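Local coordinates for Alpha/beta hydrolase fold-3 domain-containing protein (Enterococcus faecalis, PDB 2QRU) that is of unknown function but has an alpha/beta-hydrolase fold and probably acts as a hydrolase, at residues L33-L46 with V61-I74. Sequence-based numbering, arbitrary orientation.
Sequences LHGGGMIYGTKSDL and VLALDYLLAPNTKI. With PO4 (phosphate ion), chain B; EDO (1,2-ethanediol), chain G.
The rings of H34 and Y66 form an offset stack, with centroids 4.1 Å apart and planes at 16°. The other face of H34 is covered by the backbone N of T42, and water 2 sits at its edge, in the ring plane. The backbone N of H34 lies at the edge of the Y66 ring, in its plane. CG of H34 lies between the backbone N and the carbonyl carbon (chi1 67°), which puts the ring against T42 N. ND1 donates to G35 O at 2.6 Å, almost in the ring plane. This bond and the two covered faces fix the ring's rotation. Y66 OH donates to H34 O at 2.7 Å, from above the carbonyl plane, and accepts from water 3. K43 reaches along A63 and bends at its end, so that NZ forms a salt bridge with D65 OD1 at 2.6 Å. T16 OG1 hydrogen-bonds to K43 NZ and D65 OD2. A69 N donates to M38 O at 2.7 Å, and selenomethionine M38 CE packs on I74 CD1. G36 N and G37 N bind O4 of a phosphate, probably from the crystallisation liquor. A105 N and H249 NE2 also hydrogen-bond this ion. This HGGG loop is typical of Abhydrolase_3 proteins, where it probably forms the oxyanion hole.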
loop_
_atom_site.group_PDB
_atom_site.type_symbol
_atom_site.label_atom_id
_atom_site.label_comp_id
_atom_site.label_asym_id
_atom_site.label_seq_id
_atom_site.Cartn_x
_atom_site.Cartn_y
_atom_site.Cartn_z
ATOM N N LEU A 33 -4.580 -1.532 0.128
ATOM C CA LEU A 33 -4.029 -0.157 0.027
ATOM C C LEU A 33 -3.190 -0.004 -1.236
ATOM O O LEU A 33 -2.134 -0.662 -1.378
ATOM C CB LEU A 33 -3.188 0.199 1.261
ATOM C CG LEU A 33 -3.981 0.069 2.561
ATOM C CD1 LEU A 33 -3.093 0.334 3.751
ATOM C CD2 LEU A 33 -5.210 1.024 2.579
ATOM N N HIS A 34 -3.625 0.899 -2.114
ATOM C CA HIS A 34 -3.080 1.009 -3.473
ATOM C C HIS A 34 -1.668 1.656 -3.532
ATOM O O HIS A 34 -1.137 2.131 -2.517
ATOM C CB HIS A 34 -4.066 1.789 -4.365
ATOM C CG HIS A 34 -4.222 3.244 -3.995
ATOM N ND1 HIS A 34 -3.253 4.191 -4.261
ATOM C CD2 HIS A 34 -5.240 3.908 -3.400
ATOM C CE1 HIS A 34 -3.683 5.389 -3.879
ATOM N NE2 HIS A 34 -4.882 5.245 -3.339
ATOM N N GLY A 35 -1.064 1.658 -4.724
ATOM C CA GLY A 35 0.259 2.245 -4.929
ATOM C C GLY A 35 0.195 3.709 -5.368
ATOM O O GLY A 35 -0.899 4.293 -5.442
ATOM N N GLY A 36 1.362 4.280 -5.688
ATOM C CA GLY A 36 1.440 5.636 -6.222
ATOM C C GLY A 36 2.261 6.607 -5.385
ATOM O O GLY A 36 2.084 7.829 -5.511
ATOM N N GLY A 37 3.151 6.086 -4.539
ATOM C CA GLY A 37 4.088 6.965 -3.810
ATOM C C GLY A 37 3.489 7.934 -2.794
ATOM O O GLY A 37 4.175 8.864 -2.364
HETATM N N MSE A 38 2.232 7.709 -2.408
HETATM C CA MSE A 38 1.451 8.639 -1.563
HETATM C C MSE A 38 1.253 9.997 -2.197
HETATM O O MSE A 38 0.931 10.961 -1.501
HETATM C CB MSE A 38 2.046 8.770 -0.145
HETATM C CG MSE A 38 1.927 7.439 0.603
HETATM SE SE MSE A 38 2.962 7.472 2.297
HETATM C CE MSE A 38 4.768 7.386 1.520
ATOM N N ILE A 39 1.474 10.066 -3.515
ATOM C CA ILE A 39 1.223 11.290 -4.291
ATOM C C ILE A 39 0.166 11.103 -5.396
ATOM O O ILE A 39 -0.581 12.049 -5.722
ATOM C CB ILE A 39 2.516 11.849 -4.959
ATOM C CG1 ILE A 39 3.676 12.020 -3.948
ATOM C CG2 ILE A 39 2.210 13.118 -5.772
ATOM C CD1 ILE A 39 3.698 13.248 -3.229
ATOM N N TYR A 40 0.118 9.920 -6.017
ATOM C CA TYR A 40 -0.886 9.659 -7.045
ATOM C C TYR A 40 -1.573 8.304 -6.844
ATOM O O TYR A 40 -1.270 7.587 -5.902
ATOM C CB TYR A 40 -0.280 9.796 -8.458
ATOM C CG TYR A 40 0.544 8.618 -8.965
ATOM C CD1 TYR A 40 1.878 8.429 -8.570
ATOM C CD2 TYR A 40 -0.011 7.702 -9.870
ATOM C CE1 TYR A 40 2.629 7.333 -9.045
ATOM C CE2 TYR A 40 0.723 6.608 -10.350
ATOM C CZ TYR A 40 2.039 6.438 -9.958
ATOM O OH TYR A 40 2.737 5.347 -10.455
ATOM N N GLY A 41 -2.532 8.000 -7.715
ATOM C CA GLY A 41 -3.070 6.640 -7.794
ATOM C C GLY A 41 -4.433 6.472 -7.165
ATOM O O GLY A 41 -5.048 7.445 -6.695
ATOM N N THR A 42 -4.891 5.218 -7.134
ATOM C CA THR A 42 -6.280 4.934 -6.904
ATOM C C THR A 42 -6.474 3.508 -6.411
ATOM O O THR A 42 -5.762 2.603 -6.845
ATOM C CB THR A 42 -7.067 5.150 -8.235
ATOM O OG1 THR A 42 -8.427 4.748 -8.070
ATOM C CG2 THR A 42 -6.446 4.338 -9.377
ATOM N N LYS A 43 -7.419 3.332 -5.489
ATOM C CA LYS A 43 -7.930 2.005 -5.079
ATOM C C LYS A 43 -8.322 1.157 -6.281
ATOM O O LYS A 43 -8.336 -0.068 -6.206
ATOM C CB LYS A 43 -9.129 2.121 -4.135
ATOM C CG LYS A 43 -10.346 2.924 -4.680
ATOM C CD LYS A 43 -11.488 2.936 -3.670
ATOM C CE LYS A 43 -12.694 3.792 -4.193
ATOM N NZ LYS A 43 -12.257 5.195 -4.483
ATOM N N SER A 44 -8.679 1.821 -7.385
ATOM C CA SER A 44 -8.978 1.149 -8.649
ATOM C C SER A 44 -7.786 0.470 -9.355
ATOM O O SER A 44 -8.005 -0.207 -10.355
ATOM C CB SER A 44 -9.661 2.145 -9.598
ATOM O OG SER A 44 -10.777 2.727 -8.950
ATOM N N ASP A 45 -6.547 0.619 -8.845
ATOM C CA ASP A 45 -5.386 -0.032 -9.480
ATOM C C ASP A 45 -5.327 -1.524 -9.158
ATOM O O ASP A 45 -4.459 -2.230 -9.661
ATOM C CB ASP A 45 -4.035 0.656 -9.180
ATOM C CG ASP A 45 -3.527 0.405 -7.758
ATOM O OD1 ASP A 45 -4.045 -0.495 -7.055
ATOM O OD2 ASP A 45 -2.557 1.085 -7.360
ATOM N N LEU A 46 -6.246 -1.991 -8.312
ATOM C CA LEU A 46 -6.206 -3.381 -7.834
ATOM C C LEU A 46 -6.377 -4.326 -9.028
ATOM O O LEU A 46 -7.415 -4.290 -9.716
ATOM C CB LEU A 46 -7.302 -3.611 -6.811
ATOM C CG LEU A 46 -7.527 -5.064 -6.350
ATOM C CD1 LEU A 46 -6.274 -5.682 -5.692
ATOM C CD2 LEU A 46 -8.717 -5.118 -5.412
ATOM N N VAL A 61 -12.848 -8.201 -0.448
ATOM C CA VAL A 61 -11.798 -7.190 -0.586
ATOM C C VAL A 61 -12.386 -5.798 -0.381
ATOM O O VAL A 61 -13.413 -5.451 -0.972
ATOM C CB VAL A 61 -11.096 -7.288 -1.962
ATOM C CG1 VAL A 61 -10.061 -6.178 -2.104
ATOM C CG2 VAL A 61 -10.408 -8.656 -2.121
ATOM N N LEU A 62 -11.713 -5.026 0.465
ATOM C CA LEU A 62 -12.106 -3.635 0.738
ATOM C C LEU A 62 -10.958 -2.755 0.247
ATOM O O LEU A 62 -9.946 -2.633 0.927
ATOM C CB LEU A 62 -12.351 -3.441 2.245
ATOM C CG LEU A 62 -13.346 -4.441 2.855
ATOM C CD1 LEU A 62 -13.399 -4.333 4.357
ATOM C CD2 LEU A 62 -14.747 -4.276 2.239
ATOM N N ALA A 63 -11.102 -2.189 -0.951
ATOM C CA ALA A 63 -10.043 -1.384 -1.553
ATOM C C ALA A 63 -10.266 0.062 -1.121
ATOM O O ALA A 63 -11.297 0.646 -1.450
ATOM C CB ALA A 63 -10.075 -1.516 -3.082
ATOM N N LEU A 64 -9.320 0.627 -0.376
ATOM C CA LEU A 64 -9.618 1.818 0.432
ATOM C C LEU A 64 -8.902 3.096 -0.040
ATOM O O LEU A 64 -7.724 3.057 -0.419
ATOM C CB LEU A 64 -9.244 1.509 1.915
ATOM C CG LEU A 64 -9.666 2.464 3.024
ATOM C CD1 LEU A 64 -11.204 2.639 3.050
ATOM C CD2 LEU A 64 -9.136 2.022 4.419
ATOM N N ASP A 65 -9.611 4.232 0.013
ATOM C CA ASP A 65 -8.967 5.520 -0.271
ATOM C C ASP A 65 -8.028 5.922 0.856
ATOM O O ASP A 65 -8.312 5.666 2.031
ATOM C CB ASP A 65 -10.010 6.649 -0.330
ATOM C CG ASP A 65 -10.880 6.643 -1.584
ATOM O OD1 ASP A 65 -10.609 5.949 -2.580
ATOM O OD2 ASP A 65 -11.877 7.391 -1.555
ATOM N N TYR A 66 -6.963 6.644 0.505
ATOM C CA TYR A 66 -6.219 7.405 1.495
ATOM C C TYR A 66 -5.792 8.770 0.930
ATOM O O TYR A 66 -5.743 8.967 -0.299
ATOM C CB TYR A 66 -5.059 6.559 2.024
ATOM C CG TYR A 66 -4.070 6.072 0.971
ATOM C CD1 TYR A 66 -3.074 6.940 0.463
ATOM C CD2 TYR A 66 -4.113 4.735 0.489
ATOM C CE1 TYR A 66 -2.145 6.506 -0.475
ATOM C CE2 TYR A 66 -3.162 4.290 -0.439
ATOM C CZ TYR A 66 -2.180 5.161 -0.909
ATOM O OH TYR A 66 -1.231 4.711 -1.806
ATOM N N LEU A 67 -5.540 9.721 1.818
ATOM C CA LEU A 67 -5.173 11.070 1.383
ATOM C C LEU A 67 -3.802 11.082 0.691
ATOM O O LEU A 67 -2.921 10.242 1.006
ATOM C CB LEU A 67 -5.202 12.035 2.583
ATOM C CG LEU A 67 -6.615 12.288 3.124
ATOM C CD1 LEU A 67 -6.507 13.090 4.407
ATOM C CD2 LEU A 67 -7.523 13.030 2.099
ATOM N N LEU A 68 -3.615 12.048 -0.218
ATOM C CA LEU A 68 -2.400 12.112 -1.020
ATOM C C LEU A 68 -1.646 13.404 -0.776
ATOM O O LEU A 68 -2.250 14.464 -0.573
ATOM C CB LEU A 68 -2.694 11.975 -2.517
ATOM C CG LEU A 68 -3.448 10.710 -2.948
ATOM C CD1 LEU A 68 -3.791 10.798 -4.419
ATOM C CD2 LEU A 68 -2.621 9.446 -2.630
ATOM N N ALA A 69 -0.323 13.263 -0.783
ATOM C CA ALA A 69 0.624 14.374 -0.688
ATOM C C ALA A 69 0.819 15.011 -2.072
ATOM O O ALA A 69 0.515 14.378 -3.101
ATOM C CB ALA A 69 1.962 13.866 -0.100
ATOM N N PRO A 70 1.296 16.275 -2.125
ATOM C CA PRO A 70 1.655 17.179 -1.018
ATOM C C PRO A 70 0.447 17.813 -0.330
ATOM O O PRO A 70 0.628 18.505 0.688
ATOM C CB PRO A 70 2.482 18.275 -1.714
ATOM C CG PRO A 70 1.847 18.365 -3.108
ATOM C CD PRO A 70 1.443 16.926 -3.448
ATOM N N ASN A 71 -0.753 17.622 -0.911
ATOM C CA ASN A 71 -2.012 18.226 -0.429
ATOM C C ASN A 71 -2.232 17.918 1.049
ATOM O O ASN A 71 -2.625 18.799 1.819
ATOM C CB ASN A 71 -3.206 17.759 -1.265
ATOM C CG ASN A 71 -2.991 17.951 -2.752
ATOM O OD1 ASN A 71 -1.939 17.606 -3.291
ATOM N ND2 ASN A 71 -4.002 18.491 -3.433
ATOM N N THR A 72 -1.905 16.683 1.445
ATOM C CA THR A 72 -1.942 16.242 2.833
ATOM C C THR A 72 -0.581 15.604 3.141
ATOM O O THR A 72 -0.090 14.812 2.335
ATOM C CB THR A 72 -3.062 15.203 3.054
ATOM O OG1 THR A 72 -4.333 15.790 2.713
ATOM C CG2 THR A 72 -3.091 14.745 4.492
ATOM N N LYS A 73 0.028 15.976 4.276
ATOM C CA LYS A 73 1.380 15.504 4.657
ATOM C C LYS A 73 1.328 14.101 5.259
ATOM O O LYS A 73 0.270 13.671 5.711
ATOM C CB LYS A 73 2.057 16.491 5.629
ATOM C CG LYS A 73 2.209 17.904 5.057
ATOM C CD LYS A 73 2.659 17.868 3.591
ATOM C CE LYS A 73 2.957 19.278 3.094
ATOM N NZ LYS A 73 3.108 19.338 1.618
ATOM N N ILE A 74 2.447 13.377 5.255
ATOM C CA ILE A 74 2.397 11.941 5.595
ATOM C C ILE A 74 1.868 11.698 7.007
ATOM O O ILE A 74 1.085 10.769 7.226
ATOM C CB ILE A 74 3.753 11.248 5.427
ATOM C CG1 ILE A 74 4.081 11.076 3.940
ATOM C CG2 ILE A 74 3.739 9.854 6.125
ATOM C CD1 ILE A 74 5.374 10.248 3.698
HETATM P P PO4 B . 4.643 3.386 -6.010
HETATM O O1 PO4 B . 6.102 3.214 -5.613
HETATM O O2 PO4 B . 4.549 4.596 -6.931
HETATM O O3 PO4 B . 4.155 2.198 -6.843
HETATM O O4 PO4 B . 3.819 3.523 -4.740
HETATM C C1 EDO G . -0.992 2.693 -9.901
HETATM O O1 EDO G . -0.049 1.870 -9.185
HETATM C C2 EDO G . -1.414 3.806 -8.927
HETATM O O2 EDO G . -2.662 3.603 -8.255
HETATM O O HOH W 1 -6.443 1.242 -1.965
HETATM O O HOH W 2 -6.200 7.319 -2.320
HETATM O O HOH W 3 -0.191 6.667 -3.473
HETATM O O HOH W 4 -8.029 5.614 -4.083
#